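Side-chain contacts in terminal oxygenase component of carbazole (Janthinobacterium sp., PDB 7BUG), which supplies the terminal oxygenase of carbazole 1,9a-dioxygenase, a Rieske non-heme iron enzyme that adds dioxygen to the angular and adjacent carbons of carbazole: residues 177-182 with 262-267; 285-288 with 294-297; 348-353 with 364-369. One frame throughout, in Å; residues are numbered along the deposited sequence.

Interaction 1. Residues 177-182 with 262-267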
loop_
_atom_site.group_PDB
_atom_site.type_symbol
_atom_site.label_atom_id
_atom_site.label_comp_id
_atom_site.label_asym_id
_atom_site.label_seq_id
_atom_site.Cartn_x
_atom_site.Cartn_y
_atom_site.Cartn_z
ATOM N N ASN A 177 -13.582 0.276 23.298
ATOM C CA ASN A 177 -14.719 1.179 22.992
ATOM C C ASN A 177 -15.995 0.611 23.629
ATOM O O ASN A 177 -16.793 1.397 24.161
ATOM C CB ASN A 177 -14.875 1.343 21.497
ATOM C CG ASN A 177 -16.229 1.903 21.094
ATOM O OD1 ASN A 177 -16.494 3.067 21.351
ATOM N ND2 ASN A 177 -16.991 1.101 20.360
ATOM N N GLY A 178 -16.199 -0.695 23.544
ATOM C CA GLY A 178 -17.396 -1.306 24.126
ATOM C C GLY A 178 -17.445 -1.149 25.643
ATOM O O GLY A 178 -18.550 -0.892 26.219
ATOM N N PHE A 179 -16.331 -1.423 26.315
ATOM C CA PHE A 179 -16.282 -1.537 27.784
ATOM C C PHE A 179 -15.951 -0.190 28.442
ATOM O O PHE A 179 -15.938 -0.088 29.648
ATOM C CB PHE A 179 -15.250 -2.577 28.192
ATOM C CG PHE A 179 -15.372 -2.995 29.627
ATOM C CD1 PHE A 179 -16.584 -3.432 30.151
ATOM C CD2 PHE A 179 -14.251 -3.015 30.434
ATOM C CE1 PHE A 179 -16.671 -3.825 31.484
ATOM C CE2 PHE A 179 -14.347 -3.417 31.754
ATOM C CZ PHE A 179 -15.550 -3.838 32.273
ATOM N N ASP A 180 -15.791 0.854 27.654
ATOM C CA ASP A 180 -15.308 2.154 28.176
ATOM C C ASP A 180 -16.458 2.913 28.852
ATOM O O ASP A 180 -17.460 3.219 28.193
ATOM C CB ASP A 180 -14.798 2.878 26.942
ATOM C CG ASP A 180 -14.226 4.235 27.196
ATOM O OD1 ASP A 180 -14.638 4.876 28.213
ATOM O OD2 ASP A 180 -13.427 4.645 26.329
ATOM N N PRO A 181 -16.435 3.153 30.178
ATOM C CA PRO A 181 -17.604 3.753 30.806
ATOM C C PRO A 181 -17.910 5.185 30.323
ATOM O O PRO A 181 -19.067 5.603 30.281
ATOM C CB PRO A 181 -17.277 3.728 32.321
ATOM C CG PRO A 181 -16.090 2.773 32.457
ATOM C CD PRO A 181 -15.361 2.811 31.124
ATOM N N SER A 182 -16.887 5.957 29.970
ATOM C CA SER A 182 -17.092 7.396 29.605
ATOM C C SER A 182 -17.387 7.619 28.115
ATOM O O SER A 182 -17.820 8.738 27.738
ATOM C CB SER A 182 -15.941 8.193 30.044
ATOM O OG SER A 182 -15.937 8.233 31.455
ATOM N N ILE A 262 -22.732 -4.285 33.251
ATOM C CA ILE A 262 -21.885 -4.194 32.034
ATOM C C ILE A 262 -20.665 -5.053 32.324
ATOM O O ILE A 262 -19.975 -4.782 33.314
ATOM C CB ILE A 262 -21.438 -2.766 31.719
ATOM C CG1 ILE A 262 -22.649 -1.884 31.431
ATOM C CG2 ILE A 262 -20.447 -2.792 30.545
ATOM C CD1 ILE A 262 -22.308 -0.443 31.140
ATOM N N SER A 263 -20.363 -6.016 31.469
ATOM C CA SER A 263 -19.196 -6.881 31.716
ATOM C C SER A 263 -18.539 -7.234 30.385
ATOM O O SER A 263 -19.236 -7.277 29.349
ATOM C CB SER A 263 -19.594 -8.130 32.492
ATOM O OG SER A 263 -20.681 -8.784 31.867
ATOM N N ILE A 264 -17.228 -7.404 30.452
ATOM C CA ILE A 264 -16.440 -7.860 29.296
ATOM C C ILE A 264 -15.827 -9.212 29.661
ATOM O O ILE A 264 -15.367 -9.405 30.803
ATOM C CB ILE A 264 -15.391 -6.811 28.896
ATOM C CG1 ILE A 264 -14.739 -7.184 27.563
ATOM C CG2 ILE A 264 -14.352 -6.630 30.017
ATOM C CD1 ILE A 264 -15.632 -7.010 26.333
ATOM N N TRP A 265 -15.801 -10.118 28.703
ATOM C CA TRP A 265 -15.347 -11.522 28.925
ATOM C C TRP A 265 -14.310 -11.878 27.875
ATOM O O TRP A 265 -14.521 -11.528 26.697
ATOM C CB TRP A 265 -16.564 -12.447 28.828
ATOM C CG TRP A 265 -17.628 -12.064 29.808
ATOM C CD1 TRP A 265 -18.602 -11.129 29.640
ATOM C CD2 TRP A 265 -17.736 -12.514 31.175
ATOM N NE1 TRP A 265 -19.351 -10.989 30.783
ATOM C CE2 TRP A 265 -18.833 -11.827 31.745
ATOM C CE3 TRP A 265 -17.011 -13.429 31.959
ATOM C CZ2 TRP A 265 -19.231 -12.030 33.067
ATOM C CZ3 TRP A 265 -17.391 -13.599 33.270
ATOM C CH2 TRP A 265 -18.486 -12.918 33.807
ATOM N N LEU A 266 -13.293 -12.647 28.262
ATOM C CA LEU A 266 -12.480 -13.362 27.253
ATOM C C LEU A 266 -13.393 -14.267 26.438
ATOM O O LEU A 266 -14.266 -14.937 26.981
ATOM C CB LEU A 266 -11.330 -14.130 27.902
ATOM C CG LEU A 266 -10.123 -13.286 28.303
ATOM C CD1 LEU A 266 -9.256 -14.093 29.265
ATOM C CD2 LEU A 266 -9.295 -12.871 27.091
ATOM N N PRO A 267 -13.136 -14.411 25.118
ATOM C CA PRO A 267 -11.991 -13.773 24.444
ATOM C C PRO A 267 -12.160 -12.317 23.954
ATOM O O PRO A 267 -11.216 -11.745 23.401
ATOM C CB PRO A 267 -11.808 -14.654 23.193
ATOM C CG PRO A 267 -13.249 -15.074 22.869
ATOM C CD PRO A 267 -13.872 -15.313 24.220
#
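Phe179, at the end of helix 171-179, lays one ring face against Ile264 of strand 261-265, a compact example of how a helix terminus is seated on a sheet. The methyl CG2 of Ile264 sits almost on the ring normal, 7° from it and 3.5 Å from the Phe179 ring centroid, a CH-pi contact. The torsions of the isoleucine explain this: CG2 is placed between backbone N and carbonyl carbon, while CG1 takes the position anti to N (chi1 -171°), leaving the methyl branch to meet the aromatic face. Ile262, two residues earlier on the same side of the strand, meets the ring differently. Its CG2 lies 3.9 Å from CD1 of Phe179, and its carbonyl O stands at the ring edge, in plane, 3.9 Å from Phe179 CE1. Leu270, Val227 and Ala361 add further apolar contacts to the phenylalanine. Asp180, next in the chain, is the first residue to leave helical geometry, and its OD2 is hydrogen-bonded to NE2 of His93, a cluster ligand in a neighbouring subunit. Asp180 O also bonds ND1 of the iron ligand His183, so the residue after Phe179 bridges cluster and iron across the subunit boundary, as in Rieske oxygenases.

Interaction 2. Residues 285-288 with 294-297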
loop_
_atom_site.group_PDB
_atom_site.type_symbol
_atom_site.label_atom_id
_atom_site.label_comp_id
_atom_site.label_asym_id
_atom_site.label_seq_id
_atom_site.Cartn_x
_atom_site.Cartn_y
_atom_site.Cartn_z
ATOM N N TRP A 285 -19.559 -9.385 20.283
ATOM C CA TRP A 285 -18.170 -9.843 20.129
ATOM C C TRP A 285 -17.431 -8.892 19.186
ATOM O O TRP A 285 -18.055 -8.394 18.208
ATOM C CB TRP A 285 -18.119 -11.246 19.555
ATOM C CG TRP A 285 -18.428 -12.377 20.491
ATOM C CD1 TRP A 285 -17.486 -13.226 20.971
ATOM C CD2 TRP A 285 -19.695 -12.854 20.997
ATOM N NE1 TRP A 285 -18.059 -14.224 21.714
ATOM C CE2 TRP A 285 -19.411 -14.009 21.763
ATOM C CE3 TRP A 285 -21.025 -12.437 20.870
ATOM C CZ2 TRP A 285 -20.413 -14.736 22.404
ATOM C CZ3 TRP A 285 -22.015 -13.187 21.492
ATOM C CH2 TRP A 285 -21.692 -14.307 22.250
ATOM N N TYR A 286 -16.132 -8.833 19.378
ATOM C CA TYR A 286 -15.167 -8.142 18.519
ATOM C C TYR A 286 -14.133 -9.172 18.103
ATOM O O TYR A 286 -13.127 -9.400 18.815
ATOM C CB TYR A 286 -14.591 -6.962 19.266
ATOM C CG TYR A 286 -15.577 -6.238 20.138
ATOM C CD1 TYR A 286 -16.479 -5.302 19.622
ATOM C CD2 TYR A 286 -15.668 -6.549 21.481
ATOM C CE1 TYR A 286 -17.370 -4.649 20.460
ATOM C CE2 TYR A 286 -16.570 -5.915 22.316
ATOM C CZ TYR A 286 -17.427 -4.958 21.807
ATOM O OH TYR A 286 -18.275 -4.391 22.756
ATOM N N VAL A 287 -14.401 -9.797 16.990
ATOM C CA VAL A 287 -13.649 -11.015 16.593
ATOM C C VAL A 287 -12.493 -10.622 15.682
ATOM O O VAL A 287 -12.702 -10.081 14.583
ATOM C CB VAL A 287 -14.586 -12.004 15.902
ATOM C CG1 VAL A 287 -13.825 -13.244 15.499
ATOM C CG2 VAL A 287 -15.764 -12.318 16.799
ATOM N N PRO A 288 -11.246 -10.987 16.034
ATOM C CA PRO A 288 -10.107 -10.617 15.217
ATOM C C PRO A 288 -10.116 -11.366 13.884
ATOM O O PRO A 288 -10.190 -12.617 13.828
ATOM C CB PRO A 288 -8.861 -11.046 16.026
ATOM C CG PRO A 288 -9.392 -11.375 17.381
ATOM C CD PRO A 288 -10.843 -11.757 17.202
ATOM N N HIS A 294 -11.916 -6.541 12.299
ATOM C CA HIS A 294 -12.688 -7.414 13.208
ATOM C C HIS A 294 -14.057 -7.669 12.613
ATOM O O HIS A 294 -14.626 -6.829 11.900
ATOM C CB HIS A 294 -12.750 -6.917 14.644
ATOM C CG HIS A 294 -13.497 -5.654 14.865
ATOM N ND1 HIS A 294 -12.894 -4.401 14.615
ATOM C CD2 HIS A 294 -14.718 -5.394 15.372
ATOM C CE1 HIS A 294 -13.767 -3.467 14.906
ATOM N NE2 HIS A 294 -14.877 -4.006 15.359
ATOM N N TYR A 295 -14.648 -8.774 13.027
ATOM C CA TYR A 295 -16.120 -8.922 12.936
ATOM C C TYR A 295 -16.758 -8.263 14.159
ATOM O O TYR A 295 -16.349 -8.469 15.288
ATOM C CB TYR A 295 -16.607 -10.366 12.950
ATOM C CG TYR A 295 -16.279 -11.207 11.770
ATOM C CD1 TYR A 295 -16.983 -10.992 10.600
ATOM C CD2 TYR A 295 -15.326 -12.223 11.811
ATOM C CE1 TYR A 295 -16.717 -11.733 9.480
ATOM C CE2 TYR A 295 -15.048 -12.975 10.685
ATOM C CZ TYR A 295 -15.785 -12.749 9.532
ATOM O OH TYR A 295 -15.581 -13.438 8.366
ATOM N N TYR A 296 -17.733 -7.403 13.940
ATOM C CA TYR A 296 -18.553 -6.810 15.012
ATOM C C TYR A 296 -19.828 -7.630 15.037
ATOM O O TYR A 296 -20.760 -7.459 14.179
ATOM C CB TYR A 296 -18.745 -5.318 14.754
ATOM C CG TYR A 296 -19.630 -4.649 15.764
ATOM C CD1 TYR A 296 -19.597 -4.948 17.114
ATOM C CD2 TYR A 296 -20.449 -3.584 15.384
ATOM C CE1 TYR A 296 -20.390 -4.297 18.038
ATOM C CE2 TYR A 296 -21.200 -2.886 16.308
ATOM C CZ TYR A 296 -21.215 -3.249 17.640
ATOM O OH TYR A 296 -22.012 -2.628 18.596
ATOM N N PHE A 297 -19.826 -8.626 15.914
ATOM C CA PHE A 297 -20.841 -9.681 15.927
ATOM C C PHE A 297 -21.814 -9.345 17.051
ATOM O O PHE A 297 -21.504 -9.525 18.240
ATOM C CB PHE A 297 -20.176 -11.058 16.057
ATOM C CG PHE A 297 -21.122 -12.222 15.867
ATOM C CD1 PHE A 297 -21.904 -12.722 16.882
ATOM C CD2 PHE A 297 -21.142 -12.877 14.668
ATOM C CE1 PHE A 297 -22.732 -13.812 16.662
ATOM C CE2 PHE A 297 -21.971 -13.969 14.419
ATOM C CZ PHE A 297 -22.758 -14.438 15.442
#
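Trp285 and Phe297 pair across an antiparallel beta hairpin, formed by strands 281-288 and 293-303 in the sheet of the catalytic domain. Their backbones exchange two bonds, Trp285 N to Phe297 O at 2.8 Å and Phe297 N to Trp285 O at 2.9 Å; Val287 and Tyr295 form the next hydrogen-bonded pair. These four residues share one side of the sheet. Trp285 and Phe297 lie side by side, with CE3 of the indole 4.1 Å from Phe297 CD1, whereas Val287 presents CG1 to the edge of the Tyr295 ring. The other side carries Tyr286 and Tyr296, a non-hydrogen-bonded pair whose rings run alongside each other, CE1 of Tyr286 to CE1 of Tyr296 at 3.9 Å. A single second-shell residue holds both phenols: Glu284 gives one carboxylate oxygen to each hydroxyl. Farther out, Arg337 makes a cation-pi contact with Tyr296, whose side chain is about 5 Å from that of the iron ligand Asp333. His294 is fixed through ND1 to Ser169 O, and helix 171-179 packs on this face through Ala174 and Val175. At the hairpin's turn end, Val287 O accepts the N-H of Tyr295 and also meets His294 CA in a CA-H...O contact at 3.0 Å.

Interaction 3. Residues 348-353 with 364-369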
loop_
_atom_site.group_PDB
_atom_site.type_symbol
_atom_site.label_atom_id
_atom_site.label_comp_id
_atom_site.label_asym_id
_atom_site.label_seq_id
_atom_site.Cartn_x
_atom_site.Cartn_y
_atom_site.Cartn_z
ATOM N N LYS A 348 2.491 2.538 19.087
ATOM C CA LYS A 348 2.985 3.609 19.998
ATOM C C LYS A 348 1.849 4.112 20.908
ATOM O O LYS A 348 2.135 4.568 22.029
ATOM C CB LYS A 348 3.627 4.741 19.198
ATOM C CG LYS A 348 4.937 4.364 18.525
ATOM C CD LYS A 348 5.666 5.548 17.912
ATOM C CE LYS A 348 6.744 5.142 16.923
ATOM N NZ LYS A 348 7.299 6.333 16.223
ATOM N N GLY A 349 0.583 4.038 20.499
ATOM C CA GLY A 349 -0.502 4.615 21.330
ATOM C C GLY A 349 -0.598 3.909 22.690
ATOM O O GLY A 349 -1.017 4.545 23.679
ATOM N N TRP A 350 -0.121 2.642 22.794
ATOM C CA TRP A 350 -0.133 1.891 24.061
ATOM C C TRP A 350 0.827 2.546 25.048
ATOM O O TRP A 350 0.588 2.440 26.271
ATOM C CB TRP A 350 0.218 0.406 23.855
ATOM C CG TRP A 350 -0.668 -0.273 22.862
ATOM C CD1 TRP A 350 -0.283 -0.703 21.622
ATOM C CD2 TRP A 350 -2.041 -0.655 23.026
ATOM N NE1 TRP A 350 -1.346 -1.268 20.981
ATOM C CE2 TRP A 350 -2.419 -1.311 21.829
ATOM C CE3 TRP A 350 -2.981 -0.550 24.049
ATOM C CZ2 TRP A 350 -3.709 -1.796 21.626
ATOM C CZ3 TRP A 350 -4.269 -0.999 23.849
ATOM C CH2 TRP A 350 -4.615 -1.621 22.643
ATOM N N VAL A 351 1.847 3.248 24.540
ATOM C CA VAL A 351 2.811 3.952 25.434
ATOM C C VAL A 351 2.356 5.402 25.632
ATOM O O VAL A 351 2.475 5.931 26.776
ATOM C CB VAL A 351 4.237 3.858 24.874
ATOM C CG1 VAL A 351 5.210 4.634 25.740
ATOM C CG2 VAL A 351 4.677 2.409 24.751
ATOM N N ASN A 352 1.788 6.010 24.588
ATOM C CA ASN A 352 1.588 7.480 24.569
ATOM C C ASN A 352 0.190 7.919 25.022
ATOM O O ASN A 352 0.044 9.120 25.346
ATOM C CB ASN A 352 1.937 8.049 23.189
ATOM C CG ASN A 352 3.399 7.881 22.829
ATOM O OD1 ASN A 352 3.750 7.740 21.653
ATOM N ND2 ASN A 352 4.254 7.910 23.833
ATOM N N GLU A 353 -0.804 7.039 25.161
ATOM C CA GLU A 353 -2.139 7.396 25.682
ATOM C C GLU A 353 -2.017 7.988 27.108
ATOM O O GLU A 353 -1.047 7.682 27.846
ATOM C CB GLU A 353 -3.057 6.174 25.700
ATOM C CG GLU A 353 -2.509 5.117 26.638
ATOM C CD GLU A 353 -3.247 3.792 26.677
ATOM O OE1 GLU A 353 -4.020 3.484 25.732
ATOM O OE2 GLU A 353 -3.032 3.063 27.699
ATOM N N ALA A 364 -8.432 -2.877 33.884
ATOM C CA ALA A 364 -8.778 -4.177 34.517
ATOM C C ALA A 364 -8.952 -5.229 33.423
ATOM O O ALA A 364 -8.461 -6.337 33.601
ATOM C CB ALA A 364 -10.017 -4.030 35.342
ATOM N N TRP A 365 -9.640 -4.888 32.325
ATOM C CA TRP A 365 -9.783 -5.814 31.180
ATOM C C TRP A 365 -8.406 -6.178 30.618
ATOM O O TRP A 365 -8.164 -7.361 30.313
ATOM C CB TRP A 365 -10.707 -5.213 30.096
ATOM C CG TRP A 365 -10.360 -5.668 28.712
ATOM C CD1 TRP A 365 -9.786 -4.908 27.748
ATOM C CD2 TRP A 365 -10.562 -6.965 28.118
ATOM N NE1 TRP A 365 -9.556 -5.627 26.632
ATOM C CE2 TRP A 365 -10.030 -6.887 26.819
ATOM C CE3 TRP A 365 -11.126 -8.171 28.556
ATOM C CZ2 TRP A 365 -10.080 -7.932 25.917
ATOM C CZ3 TRP A 365 -11.182 -9.208 27.655
ATOM C CH2 TRP A 365 -10.657 -9.088 26.381
ATOM N N ARG A 366 -7.521 -5.202 30.434
ATOM C CA ARG A 366 -6.212 -5.431 29.792
ATOM C C ARG A 366 -5.415 -6.421 30.651
ATOM O O ARG A 366 -4.727 -7.317 30.113
ATOM C CB ARG A 366 -5.437 -4.149 29.559
ATOM C CG ARG A 366 -6.116 -3.169 28.609
ATOM C CD ARG A 366 -5.159 -1.979 28.478
ATOM N NE ARG A 366 -5.659 -1.016 27.502
ATOM C CZ ARG A 366 -5.160 0.214 27.388
ATOM N NH1 ARG A 366 -4.126 0.579 28.144
ATOM N NH2 ARG A 366 -5.643 1.000 26.442
ATOM N N LYS A 367 -5.538 -6.264 31.967
ATOM C CA LYS A 367 -4.842 -7.170 32.919
ATOM C C LYS A 367 -5.492 -8.546 32.903
ATOM O O LYS A 367 -4.760 -9.548 32.897
ATOM C CB LYS A 367 -4.909 -6.524 34.297
ATOM C CG LYS A 367 -4.060 -5.274 34.419
ATOM C CD LYS A 367 -3.804 -4.880 35.878
ATOM C CE LYS A 367 -4.545 -3.654 36.337
ATOM N NZ LYS A 367 -3.637 -2.480 36.397
ATOM N N LEU A 368 -6.805 -8.595 32.957
ATOM C CA LEU A 368 -7.529 -9.895 32.923
ATOM C C LEU A 368 -7.123 -10.629 31.642
ATOM O O LEU A 368 -6.787 -11.839 31.668
ATOM C CB LEU A 368 -9.031 -9.643 32.946
ATOM C CG LEU A 368 -9.770 -10.961 32.797
ATOM C CD1 LEU A 368 -10.313 -11.420 34.121
ATOM C CD2 LEU A 368 -10.831 -10.902 31.738
ATOM N N ALA A 369 -7.129 -9.941 30.499
ATOM C CA ALA A 369 -6.836 -10.583 29.207
ATOM C C ALA A 369 -5.396 -11.060 29.226
ATOM O O ALA A 369 -5.111 -12.125 28.658
ATOM C CB ALA A 369 -7.058 -9.598 28.072
#
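The guanidinium of Arg366 has the six-membered rim of Trp350 over one face and the carboxylate of Glu353 at its edge, so one flat group is engaged both over a face and in its plane. The indole comes in edge first, its plane 76° from that of the guanidinium, with CZ3 of Trp350 3.6 Å from Arg366 NH2. In its own plane the arginine meets Glu353 end-on, and the two groups are nearly coplanar. NH1 of Arg366 bonds OE2 of Glu353 at 2.8 Å, almost straight at 172°, and NH2 reaches OE1 at 3.1 Å. Each carboxylate oxygen offers its syn lone pair, giving a bidentate salt bridge that fixes both the direction and the rotation of the two groups. The partners arrive from opposite directions on extended chains; Glu353 turns its CG between backbone N and carbonyl carbon (chi1 63°) before running straight on towards the arginine. Other groups share the load. Tyr344 OH hydrogen-bonds Glu353 OE1, and Glu176 of helix 171-179 forms a salt bridge with Arg366 NH2, which probably favours the charged arginine further. Arg72 and His71 of a neighbouring subunit pack on Arg366 and Glu353 respectively, although the Arg72 ion pair with Glu353 is long and weak. Such a bidentate arginine-glutamate bridge, bordered by the Trp350 ring, joins helix 360-372 to the end of the short helix 349-352, beside the Rieske domain of the adjoining subunit in this trimer.

In the fold
Read from the N terminus, the three contacts follow in series, none nested in or crossing another. Interaction 1 closes a long loop of 79 residues, bringing the end of helix 171-179 back to strand 261-265. Interaction 2 closes a hairpin in the same sheet, with five residues between the segments, and interaction 3 spans ten residues between the C-terminal helices. Interaction 1 is the junction: Gly178 CA lies 3.5 Å from Tyr286 OH of interaction 2, and Ile264 CG2 is 3.9 Å from Trp365 CE3 of interaction 3. Interactions 2 and 3 do not touch. Together they tie sheet, helix 171-179 and C-terminal helices, while interactions 1 and 3 also meet the second subunit.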